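Local coordinates for protein glycoside hydrolase (Streptococcus pneumoniae serotype 4, PDB 6ORH) that probably hydrolyses alpha-L-fucosyl linkages in host-derived carbohydrate antigens, as a family 29 glycoside hydrolase with a TIM-barrel domain followed by a galactose-binding-like beta-sandwich, at residues Q13-Y18 and F251-A256; V60-E65 and R311-A316; P132-D137 and V181-E186. The protein carries 2 engineered substitutions. All blocks are in the same frame, centred on the assembly; numbering follows the deposited sequence.

Contact 1 of 3, residues Q13-Y18 and F251-A256. With EDO (1,2-ethanediol), chain E.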
loop_
_atom_site.group_PDB
_atom_site.type_symbol
_atom_site.label_atom_id
_atom_site.label_comp_id
_atom_site.label_asym_id
_atom_site.label_seq_id
_atom_site.Cartn_x
_atom_site.Cartn_y
_atom_site.Cartn_z
ATOM N N GLN A 13 -12.495 13.946 -23.056
ATOM C CA GLN A 13 -13.834 13.691 -22.537
ATOM C C GLN A 13 -14.092 12.192 -22.372
ATOM O O GLN A 13 -14.756 11.794 -21.414
ATOM C CB GLN A 13 -14.895 14.343 -23.423
ATOM C CG GLN A 13 -14.777 15.858 -23.483
ATOM C CD GLN A 13 -15.539 16.398 -24.668
ATOM O OE1 GLN A 13 -14.968 17.010 -25.568
ATOM N NE2 GLN A 13 -16.841 16.150 -24.684
ATOM N N THR A 14 -13.571 11.369 -23.295
ATOM C CA THR A 14 -13.757 9.930 -23.188
ATOM C C THR A 14 -13.011 9.394 -21.967
ATOM O O THR A 14 -13.486 8.463 -21.310
ATOM C CB THR A 14 -13.394 9.119 -24.441
ATOM O OG1 THR A 14 -12.058 9.407 -24.895
ATOM C CG2 THR A 14 -14.380 9.298 -25.575
ATOM N N GLN A 15 -11.847 9.981 -21.666
ATOM C CA GLN A 15 -11.113 9.546 -20.478
ATOM C C GLN A 15 -11.905 9.916 -19.217
ATOM O O GLN A 15 -12.016 9.106 -18.304
ATOM C CB GLN A 15 -9.694 10.131 -20.408
ATOM C CG GLN A 15 -8.696 9.452 -21.357
ATOM C CD GLN A 15 -7.383 10.197 -21.463
ATOM O OE1 GLN A 15 -7.331 11.421 -21.631
ATOM N NE2 GLN A 15 -6.273 9.458 -21.405
ATOM N N LEU A 16 -12.426 11.148 -19.155
ATOM C CA LEU A 16 -13.192 11.581 -18.000
ATOM C C LEU A 16 -14.428 10.705 -17.860
ATOM O O LEU A 16 -14.826 10.409 -16.735
ATOM C CB LEU A 16 -13.585 13.051 -18.166
ATOM C CG LEU A 16 -12.490 14.043 -17.816
ATOM C CD1 LEU A 16 -12.903 15.463 -18.200
ATOM C CD2 LEU A 16 -12.127 13.953 -16.344
ATOM N N ALA A 17 -15.009 10.304 -18.991
ATOM C CA ALA A 17 -16.239 9.532 -18.919
ATOM C C ALA A 17 -15.952 8.168 -18.278
ATOM O O ALA A 17 -16.712 7.649 -17.438
ATOM C CB ALA A 17 -16.863 9.453 -20.301
ATOM N N TYR A 18 -14.835 7.555 -18.690
ATOM C CA TYR A 18 -14.486 6.266 -18.116
ATOM C C TYR A 18 -14.201 6.397 -16.615
ATOM O O TYR A 18 -14.624 5.527 -15.834
ATOM C CB TYR A 18 -13.264 5.698 -18.853
ATOM C CG TYR A 18 -12.854 4.280 -18.528
ATOM C CD1 TYR A 18 -13.707 3.372 -17.892
ATOM C CD2 TYR A 18 -11.596 3.820 -18.926
ATOM C CE1 TYR A 18 -13.305 2.071 -17.635
ATOM C CE2 TYR A 18 -11.202 2.514 -18.704
ATOM C CZ TYR A 18 -12.065 1.629 -18.074
ATOM O OH TYR A 18 -11.665 0.343 -17.900
ATOM N N PHE A 251 -2.108 12.641 -20.677
ATOM C CA PHE A 251 -3.022 12.050 -19.694
ATOM C C PHE A 251 -3.227 10.581 -20.054
ATOM O O PHE A 251 -3.472 10.244 -21.221
ATOM C CB PHE A 251 -4.344 12.821 -19.664
ATOM C CG PHE A 251 -5.175 12.516 -18.432
ATOM C CD1 PHE A 251 -5.881 11.320 -18.333
ATOM C CD2 PHE A 251 -5.164 13.362 -17.336
ATOM C CE1 PHE A 251 -6.615 11.015 -17.179
ATOM C CE2 PHE A 251 -5.906 13.060 -16.192
ATOM C CZ PHE A 251 -6.637 11.891 -16.110
ATOM N N SER A 252 -3.119 9.715 -19.029
ATOM C CA SER A 252 -3.099 8.276 -19.281
ATOM C C SER A 252 -3.798 7.602 -18.099
ATOM O O SER A 252 -3.378 7.830 -16.965
ATOM C CB SER A 252 -1.627 7.828 -19.359
ATOM O OG SER A 252 -1.547 6.388 -19.355
ATOM N N ILE A 253 -4.856 6.818 -18.377
ATOM C CA ILE A 253 -5.491 6.049 -17.295
ATOM C C ILE A 253 -4.740 4.728 -17.097
ATOM O O ILE A 253 -4.659 3.945 -18.058
ATOM C CB ILE A 253 -6.946 5.771 -17.679
ATOM C CG1 ILE A 253 -7.746 7.078 -17.765
ATOM C CG2 ILE A 253 -7.596 4.769 -16.724
ATOM C CD1 ILE A 253 -9.125 6.892 -18.351
ATOM N N GLY A 254 -4.274 4.475 -15.864
ATOM C CA GLY A 254 -3.697 3.159 -15.529
ATOM C C GLY A 254 -4.826 2.192 -15.152
ATOM O O GLY A 254 -5.226 2.102 -13.988
ATOM N N GLU A 255 -5.353 1.495 -16.158
ATOM C CA GLU A 255 -6.516 0.624 -15.964
ATOM C C GLU A 255 -6.118 -0.588 -15.117
ATOM O O GLU A 255 -5.130 -1.254 -15.406
ATOM C CB GLU A 255 -6.963 0.167 -17.355
ATOM C CG GLU A 255 -8.298 -0.548 -17.368
ATOM C CD GLU A 255 -8.656 -0.912 -18.797
ATOM O OE1 GLU A 255 -7.939 -1.753 -19.353
ATOM O OE2 GLU A 255 -9.645 -0.365 -19.333
ATOM N N ALA A 256 -6.924 -0.908 -14.084
ATOM C CA ALA A 256 -6.590 -2.009 -13.176
ATOM C C ALA A 256 -7.413 -3.238 -13.539
ATOM O O ALA A 256 -8.554 -3.337 -13.095
ATOM C CB ALA A 256 -6.888 -1.580 -11.755
HETATM C C1 EDO E . -5.858 12.852 -24.482
HETATM O O1 EDO E . -5.862 13.437 -23.187
HETATM C C2 EDO E . -5.985 11.371 -24.476
HETATM O O2 EDO E . -6.446 10.808 -25.692
#
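At one end of the TIM barrel the N-terminal helix 13-21 lies against the start of barrel strand 250-259, and Gln-15, Tyr-18, Phe-251, Ile-253 and Glu-255 close the buried seam. The Gln-15 amide reaches the strand with its NH2 group: NE2 donates to Phe-251 O at 2.9 Å along a fairly straight N-H path (159°), arriving from above the carbonyl plane while the acceptor stays within the plane of the glutamine amide. NE2 also bonds to Ser-208 O, and OE1 takes the N-H of Ser-12, so both ends of the amide are held and its flip is fixed. The same amide nitrogen lies at the edge of the Phe-251 ring, 3.6 Å from CD1. Ile-253 fills the middle: its CD1 sits 3.6 Å from Gln-15 O and 4.0 Å from Tyr-18 CD2. With CG anti to the backbone N (chi1 -172°), Tyr-18 extends across to Glu-255, and its OH donates to OE2 at 2.6 Å on the anti side of a carboxylate turned 83° from the ring. Trp-169 NE1 holds the other oxygen, OE1. The tyrosine O-H probably offsets some of the repulsion between Glu-255 OE2 and the nearby Glu-167 OE2, and this buried carboxylate is fixed in orientation from both of its oxygens.

Contact 2 of 3, residues V60-E65 and R311-A316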
loop_
_atom_site.group_PDB
_atom_site.type_symbol
_atom_site.label_atom_id
_atom_site.label_comp_id
_atom_site.label_asym_id
_atom_site.label_seq_id
_atom_site.Cartn_x
_atom_site.Cartn_y
_atom_site.Cartn_z
ATOM N N VAL A 60 -24.813 -9.798 -20.231
ATOM C CA VAL A 60 -25.008 -8.360 -20.161
ATOM C C VAL A 60 -25.972 -7.980 -19.032
ATOM O O VAL A 60 -25.698 -7.016 -18.304
ATOM C CB VAL A 60 -25.473 -7.803 -21.519
ATOM C CG1 VAL A 60 -25.824 -6.313 -21.412
ATOM C CG2 VAL A 60 -24.429 -8.064 -22.603
ATOM N N ARG A 61 -27.092 -8.720 -18.885
ATOM C CA ARG A 61 -28.086 -8.361 -17.869
ATOM C C ARG A 61 -27.445 -8.364 -16.475
ATOM O O ARG A 61 -27.610 -7.413 -15.708
ATOM C CB ARG A 61 -29.285 -9.320 -17.910
ATOM C CG ARG A 61 -30.342 -8.961 -16.864
ATOM C CD ARG A 61 -31.495 -9.968 -16.871
ATOM N NE ARG A 61 -31.116 -11.292 -16.384
ATOM C CZ ARG A 61 -31.012 -11.636 -15.090
ATOM N NH1 ARG A 61 -31.287 -10.749 -14.134
ATOM N NH2 ARG A 61 -30.639 -12.862 -14.772
ATOM N N VAL A 62 -26.706 -9.420 -16.150
ATOM C CA VAL A 62 -26.115 -9.550 -14.827
ATOM C C VAL A 62 -25.080 -8.443 -14.633
ATOM O O VAL A 62 -25.053 -7.790 -13.591
ATOM C CB VAL A 62 -25.535 -10.950 -14.573
ATOM C CG1 VAL A 62 -24.608 -10.959 -13.361
ATOM C CG2 VAL A 62 -26.682 -11.938 -14.335
ATOM N N LEU A 63 -24.256 -8.203 -15.656
ATOM C CA LEU A 63 -23.282 -7.116 -15.506
ATOM C C LEU A 63 -23.960 -5.755 -15.314
ATOM O O LEU A 63 -23.505 -4.949 -14.506
ATOM C CB LEU A 63 -22.332 -7.118 -16.710
ATOM C CG LEU A 63 -21.437 -8.348 -16.824
ATOM C CD1 LEU A 63 -20.678 -8.335 -18.155
ATOM C CD2 LEU A 63 -20.488 -8.438 -15.629
ATOM N N LYS A 64 -25.037 -5.489 -16.062
ATOM C CA LYS A 64 -25.745 -4.222 -15.951
ATOM C C LYS A 64 -26.312 -4.096 -14.540
ATOM O O LYS A 64 -26.148 -3.062 -13.883
ATOM C CB LYS A 64 -26.895 -4.150 -16.959
ATOM C CG LYS A 64 -27.627 -2.815 -17.015
ATOM C CD LYS A 64 -26.822 -1.703 -17.671
ATOM C CE LYS A 64 -27.618 -0.426 -17.842
ATOM N NZ LYS A 64 -26.889 0.611 -18.593
ATOM N N GLU A 65 -26.963 -5.171 -14.077
ATOM C CA GLU A 65 -27.647 -5.140 -12.789
ATOM C C GLU A 65 -26.652 -5.012 -11.640
ATOM O O GLU A 65 -27.038 -4.568 -10.553
ATOM C CB GLU A 65 -28.539 -6.366 -12.576
ATOM C CG GLU A 65 -29.772 -6.362 -13.476
ATOM C CD GLU A 65 -30.681 -7.545 -13.165
ATOM O OE1 GLU A 65 -30.449 -8.241 -12.127
ATOM O OE2 GLU A 65 -31.622 -7.774 -13.969
ATOM N N ARG A 311 -21.591 -13.540 -6.295
ATOM C CA ARG A 311 -20.525 -12.687 -5.781
ATOM C C ARG A 311 -20.632 -11.278 -6.378
ATOM O O ARG A 311 -20.420 -10.278 -5.686
ATOM C CB ARG A 311 -19.190 -13.386 -6.052
ATOM C CG ARG A 311 -17.959 -12.684 -5.500
ATOM C CD ARG A 311 -17.968 -12.498 -3.989
ATOM N NE ARG A 311 -18.623 -13.527 -3.182
ATOM C CZ ARG A 311 -18.141 -14.730 -2.900
ATOM N NH1 ARG A 311 -16.996 -15.146 -3.411
ATOM N NH2 ARG A 311 -18.841 -15.535 -2.110
ATOM N N LEU A 312 -21.012 -11.178 -7.665
ATOM C CA LEU A 312 -21.195 -9.849 -8.237
ATOM C C LEU A 312 -22.347 -9.073 -7.593
ATOM O O LEU A 312 -22.242 -7.863 -7.416
ATOM C CB LEU A 312 -21.387 -9.953 -9.758
ATOM C CG LEU A 312 -20.200 -10.473 -10.553
ATOM C CD1 LEU A 312 -20.594 -10.521 -12.022
ATOM C CD2 LEU A 312 -18.992 -9.558 -10.341
ATOM N N TYR A 313 -23.475 -9.755 -7.280
ATOM C CA TYR A 313 -24.567 -9.078 -6.603
ATOM C C TYR A 313 -24.131 -8.665 -5.189
ATOM O O TYR A 313 -24.460 -7.569 -4.763
ATOM C CB TYR A 313 -25.826 -9.959 -6.570
ATOM C CG TYR A 313 -26.576 -9.980 -7.884
ATOM C CD1 TYR A 313 -27.440 -8.953 -8.237
ATOM C CD2 TYR A 313 -26.359 -11.007 -8.791
ATOM C CE1 TYR A 313 -28.106 -8.960 -9.455
ATOM C CE2 TYR A 313 -27.010 -11.027 -10.019
ATOM C CZ TYR A 313 -27.866 -9.996 -10.349
ATOM O OH TYR A 313 -28.480 -10.006 -11.575
ATOM N N GLU A 314 -23.340 -9.512 -4.539
ATOM C CA GLU A 314 -22.892 -9.211 -3.176
ATOM C C GLU A 314 -21.992 -7.974 -3.221
ATOM O O GLU A 314 -22.071 -7.115 -2.354
ATOM C CB GLU A 314 -22.072 -10.363 -2.601
ATOM C CG GLU A 314 -22.947 -11.537 -2.176
ATOM C CD GLU A 314 -22.203 -12.773 -1.710
ATOM O OE1 GLU A 314 -20.958 -12.749 -1.681
ATOM O OE2 GLU A 314 -22.878 -13.782 -1.385
ATOM N N PHE A 315 -21.179 -7.874 -4.278
ATOM C CA PHE A 315 -20.250 -6.751 -4.401
ATOM C C PHE A 315 -21.032 -5.465 -4.667
ATOM O O PHE A 315 -20.746 -4.402 -4.109
ATOM C CB PHE A 315 -19.203 -7.113 -5.468
ATOM C CG PHE A 315 -18.107 -6.120 -5.795
ATOM C CD1 PHE A 315 -17.567 -5.289 -4.826
ATOM C CD2 PHE A 315 -17.525 -6.142 -7.057
ATOM C CE1 PHE A 315 -16.542 -4.400 -5.141
ATOM C CE2 PHE A 315 -16.465 -5.287 -7.364
ATOM C CZ PHE A 315 -15.981 -4.410 -6.409
ATOM N N ALA A 316 -22.056 -5.557 -5.538
ATOM C CA ALA A 316 -22.893 -4.412 -5.829
ATOM C C ALA A 316 -23.608 -3.935 -4.564
ATOM O O ALA A 316 -23.714 -2.734 -4.331
ATOM C CB ALA A 316 -23.865 -4.734 -6.959
#
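Leu-312 CD1 forms the apolar centre, touching Leu-63 CD2 at 4.2 Å and Val-62 CG1 at 4.3 Å, so that one methyl of helix 306-322 meets two consecutive residues of helix 56-65. Deeper in, Leu-63 continues onto Leu-71 of strand 70-74 and Leu-312 onto Ile-296. Toward the surface the Tyr-313 ring takes over: CE2 lies 4.1 Å from Val-62 CG1, and the side chain runs at about a right angle to the valine, whose CG2 comes up beside the hydroxyl. A first torsion that sets CG anti to the carbonyl carbon (chi1 -78°) sends the ring across the groove, and its OH donates to Glu-65 OE1 at 2.7 Å. This oxygen lies near the ring plane, but the hydroxyl approaches from above the carboxylate plane, 46° out of it. Glu-65 OE2 is gripped from its own helix by Arg-61 NH1 at 3.0 Å, one turn back, and the same guanidinium reaches Glu-58 through NH2. The acid thus has one oxygen for the tyrosine and one for the arginine, which limits its rotation at the solvent edge. The two segments run nearly parallel, 20° apart with axes 10.0 Å from each other, as expected of neighbouring helices packed side by side on the outside of a TIM barrel.

Contact 3 of 3, residues P132-D137 and V181-E186. With EDO (1,2-ethanediol), chain F.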
loop_
_atom_site.group_PDB
_atom_site.type_symbol
_atom_site.label_atom_id
_atom_site.label_comp_id
_atom_site.label_asym_id
_atom_site.label_seq_id
_atom_site.Cartn_x
_atom_site.Cartn_y
_atom_site.Cartn_z
ATOM N N PRO A 132 -0.553 -17.978 -40.177
ATOM C CA PRO A 132 0.686 -18.175 -40.937
ATOM C C PRO A 132 1.431 -16.883 -41.274
ATOM O O PRO A 132 2.578 -16.910 -41.710
ATOM C CB PRO A 132 0.251 -18.924 -42.216
ATOM C CG PRO A 132 -1.267 -18.907 -42.234
ATOM C CD PRO A 132 -1.748 -18.513 -40.849
ATOM N N LEU A 133 0.774 -15.727 -41.078
ATOM C CA LEU A 133 1.349 -14.435 -41.416
ATOM C C LEU A 133 2.146 -13.887 -40.233
ATOM O O LEU A 133 2.828 -12.880 -40.383
ATOM C CB LEU A 133 0.208 -13.465 -41.770
ATOM C CG LEU A 133 -0.742 -13.909 -42.883
ATOM C CD1 LEU A 133 -1.830 -12.859 -43.084
ATOM C CD2 LEU A 133 0.035 -14.121 -44.178
ATOM N N TYR A 134 2.009 -14.531 -39.061
ATOM C CA TYR A 134 2.676 -14.045 -37.851
ATOM C C TYR A 134 4.150 -14.438 -37.864
ATOM O O TYR A 134 4.565 -15.385 -37.201
ATOM C CB TYR A 134 1.940 -14.429 -36.563
ATOM C CG TYR A 134 2.359 -13.558 -35.403
ATOM C CD1 TYR A 134 3.445 -13.892 -34.589
ATOM C CD2 TYR A 134 1.690 -12.372 -35.134
ATOM C CE1 TYR A 134 3.847 -13.097 -33.521
ATOM C CE2 TYR A 134 2.095 -11.557 -34.091
ATOM C CZ TYR A 134 3.156 -11.921 -33.278
ATOM O OH TYR A 134 3.567 -11.103 -32.269
ATOM N N HIS A 135 4.915 -13.636 -38.593
ATOM C CA HIS A 135 6.326 -13.888 -38.822
ATOM C C HIS A 135 6.998 -12.592 -39.240
ATOM O O HIS A 135 6.412 -11.798 -39.970
ATOM C CB HIS A 135 6.465 -14.962 -39.908
ATOM C CG HIS A 135 7.817 -15.606 -39.914
ATOM N ND1 HIS A 135 8.940 -14.957 -40.389
ATOM C CD2 HIS A 135 8.219 -16.845 -39.553
ATOM C CE1 HIS A 135 9.990 -15.760 -40.302
ATOM N NE2 HIS A 135 9.574 -16.933 -39.816
ATOM N N VAL A 136 8.247 -12.399 -38.796
ATOM C CA VAL A 136 8.987 -11.204 -39.178
ATOM C C VAL A 136 9.055 -11.051 -40.700
ATOM O O VAL A 136 9.027 -9.928 -41.211
ATOM C CB VAL A 136 10.356 -11.060 -38.471
ATOM C CG1 VAL A 136 10.220 -11.122 -36.962
ATOM C CG2 VAL A 136 11.422 -12.024 -38.966
ATOM N N ASP A 137 9.108 -12.175 -41.431
ATOM C CA ASP A 137 9.221 -12.111 -42.879
ATOM C C ASP A 137 7.900 -11.754 -43.554
ATOM O O ASP A 137 7.869 -11.448 -44.750
ATOM C CB ASP A 137 9.652 -13.452 -43.475
ATOM C CG ASP A 137 11.077 -13.828 -43.134
ATOM O OD1 ASP A 137 11.792 -12.984 -42.638
ATOM O OD2 ASP A 137 11.429 -14.975 -43.371
ATOM N N VAL A 181 7.355 -10.067 -34.325
ATOM C CA VAL A 181 6.621 -9.205 -35.236
ATOM C C VAL A 181 6.537 -7.804 -34.628
ATOM O O VAL A 181 6.349 -7.669 -33.420
ATOM C CB VAL A 181 5.219 -9.792 -35.498
ATOM C CG1 VAL A 181 4.333 -8.805 -36.237
ATOM C CG2 VAL A 181 5.288 -11.113 -36.273
ATOM N N ASN A 182 6.702 -6.783 -35.481
ATOM C CA ASN A 182 6.536 -5.392 -35.084
ATOM C C ASN A 182 5.211 -4.901 -35.666
ATOM O O ASN A 182 4.851 -5.263 -36.794
ATOM C CB ASN A 182 7.680 -4.519 -35.596
ATOM C CG ASN A 182 8.998 -4.736 -34.874
ATOM O OD1 ASN A 182 9.033 -5.099 -33.705
ATOM N ND2 ASN A 182 10.088 -4.445 -35.555
ATOM N N TYR A 183 4.498 -4.076 -34.892
ATOM C CA TYR A 183 3.140 -3.683 -35.246
ATOM C C TYR A 183 3.098 -2.251 -35.787
ATOM O O TYR A 183 3.813 -1.378 -35.313
ATOM C CB TYR A 183 2.243 -3.785 -34.003
ATOM C CG TYR A 183 2.240 -5.146 -33.363
ATOM C CD1 TYR A 183 1.918 -6.271 -34.111
ATOM C CD2 TYR A 183 2.603 -5.320 -32.044
ATOM C CE1 TYR A 183 1.914 -7.526 -33.533
ATOM C CE2 TYR A 183 2.601 -6.573 -31.444
ATOM C CZ TYR A 183 2.249 -7.677 -32.200
ATOM O OH TYR A 183 2.223 -8.912 -31.639
ATOM N N GLU A 184 2.214 -2.034 -36.764
ATOM C CA GLU A 184 2.014 -0.729 -37.367
ATOM C C GLU A 184 1.029 0.063 -36.504
ATOM O O GLU A 184 -0.051 0.418 -36.964
ATOM C CB GLU A 184 1.540 -0.873 -38.811
ATOM C CG GLU A 184 2.629 -1.420 -39.734
ATOM C CD GLU A 184 2.126 -1.732 -41.134
ATOM O OE1 GLU A 184 1.170 -1.063 -41.593
ATOM O OE2 GLU A 184 2.679 -2.668 -41.766
ATOM N N PHE A 185 1.453 0.400 -35.275
ATOM C CA PHE A 185 0.541 0.982 -34.290
ATOM C C PHE A 185 -0.126 2.261 -34.812
ATOM O O PHE A 185 -1.340 2.424 -34.687
ATOM C CB PHE A 185 1.313 1.267 -33.003
ATOM C CG PHE A 185 1.587 0.057 -32.154
ATOM C CD1 PHE A 185 0.537 -0.636 -31.567
ATOM C CD2 PHE A 185 2.890 -0.333 -31.854
ATOM C CE1 PHE A 185 0.779 -1.726 -30.738
ATOM C CE2 PHE A 185 3.134 -1.413 -31.013
ATOM C CZ PHE A 185 2.074 -2.097 -30.444
ATOM N N GLU A 186 0.649 3.171 -35.401
ATOM C CA GLU A 186 0.071 4.444 -35.831
ATOM C C GLU A 186 -1.035 4.248 -36.865
ATOM O O GLU A 186 -2.059 4.932 -36.826
ATOM C CB GLU A 186 1.152 5.436 -36.270
ATOM C CG GLU A 186 1.957 5.935 -35.093
ATOM C CD GLU A 186 1.209 6.597 -33.933
ATOM O OE1 GLU A 186 0.106 7.203 -34.144
ATOM O OE2 GLU A 186 1.729 6.513 -32.807
HETATM C C1 EDO F . -1.617 8.212 -29.970
HETATM O O1 EDO F . -0.277 7.934 -30.343
HETATM C C2 EDO F . -2.404 8.746 -31.102
HETATM O O2 EDO F . -1.932 8.366 -32.399
#
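This is a loop-to-loop contact at the periphery of the catalytic domain, where the loop between strand 119-124 and helix 139-154 meets the residues leading into helix 185-196. A CH-pi contact carries it: Val-181 CG2 sits over one face of the Tyr-134 ring, 3.6 Å from the centroid and only 7° off the normal, so the methyl is almost exactly centred. Val-181 CB follows on the same face toward the phenol end, 3.7 Å from Tyr-134 CZ, and the valine therefore lies obliquely along the ring rather than touching it with one methyl alone. That methyl also packs tightly on the loop backbone, with CG2 3.4 Å from His-135 N.

The phenol end of Tyr-134 is used as well. The ring is carried toward the other segment by a first torsion of -161°, which turns CG away from the backbone N, and its OH pairs with Tyr-183 OH at 2.6 Å, a short hydrogen bond in which either hydroxyl may donate. Tyr-183 OH lies at the edge of the Tyr-134 ring, near its plane, while the two side chains cross at about a right angle, bringing Tyr-183 CE1 to 4.1 Å from Tyr-134 CE2. Arg-174 NH1 bonds both Tyr-134 OH and Val-181 O, tying the hydroxyl pair to the backbone of the second segment. Tyr-142 of helix 139-154 meets the Tyr-134 ring edge-to-face and Trp-127 also packs on it, so this ring, with Val-181 on one face, sits in a larger aromatic cluster. Asp-137 N donates to His-135 ND1 in the imidazole plane, a bond within the loop just before helix 139-154. Together these contacts join two beta-to-alpha connections of a TIM barrel, each a loop running toward the helix that follows it.

How the contacts relate
Contact 1 is the core contact, wholly buried, its centre about 8 Å from the centre of the chain, whereas contacts 2 and 3 are only partly buried, their centres about 16 Å and 28 Å from it. None touches another: the nearest atoms of contacts 1 and 2 are about 10 Å apart, those of contacts 2 and 3 about 26 Å. They use different elements of one barrel domain: helix against strand, helix against helix, loop against loop. Each includes a tyrosine hydroxyl, but its partner changes with place: a carboxylate in the interior, a carboxylate shared with an arginine at the solvent edge, and another tyrosine in the peripheral loops.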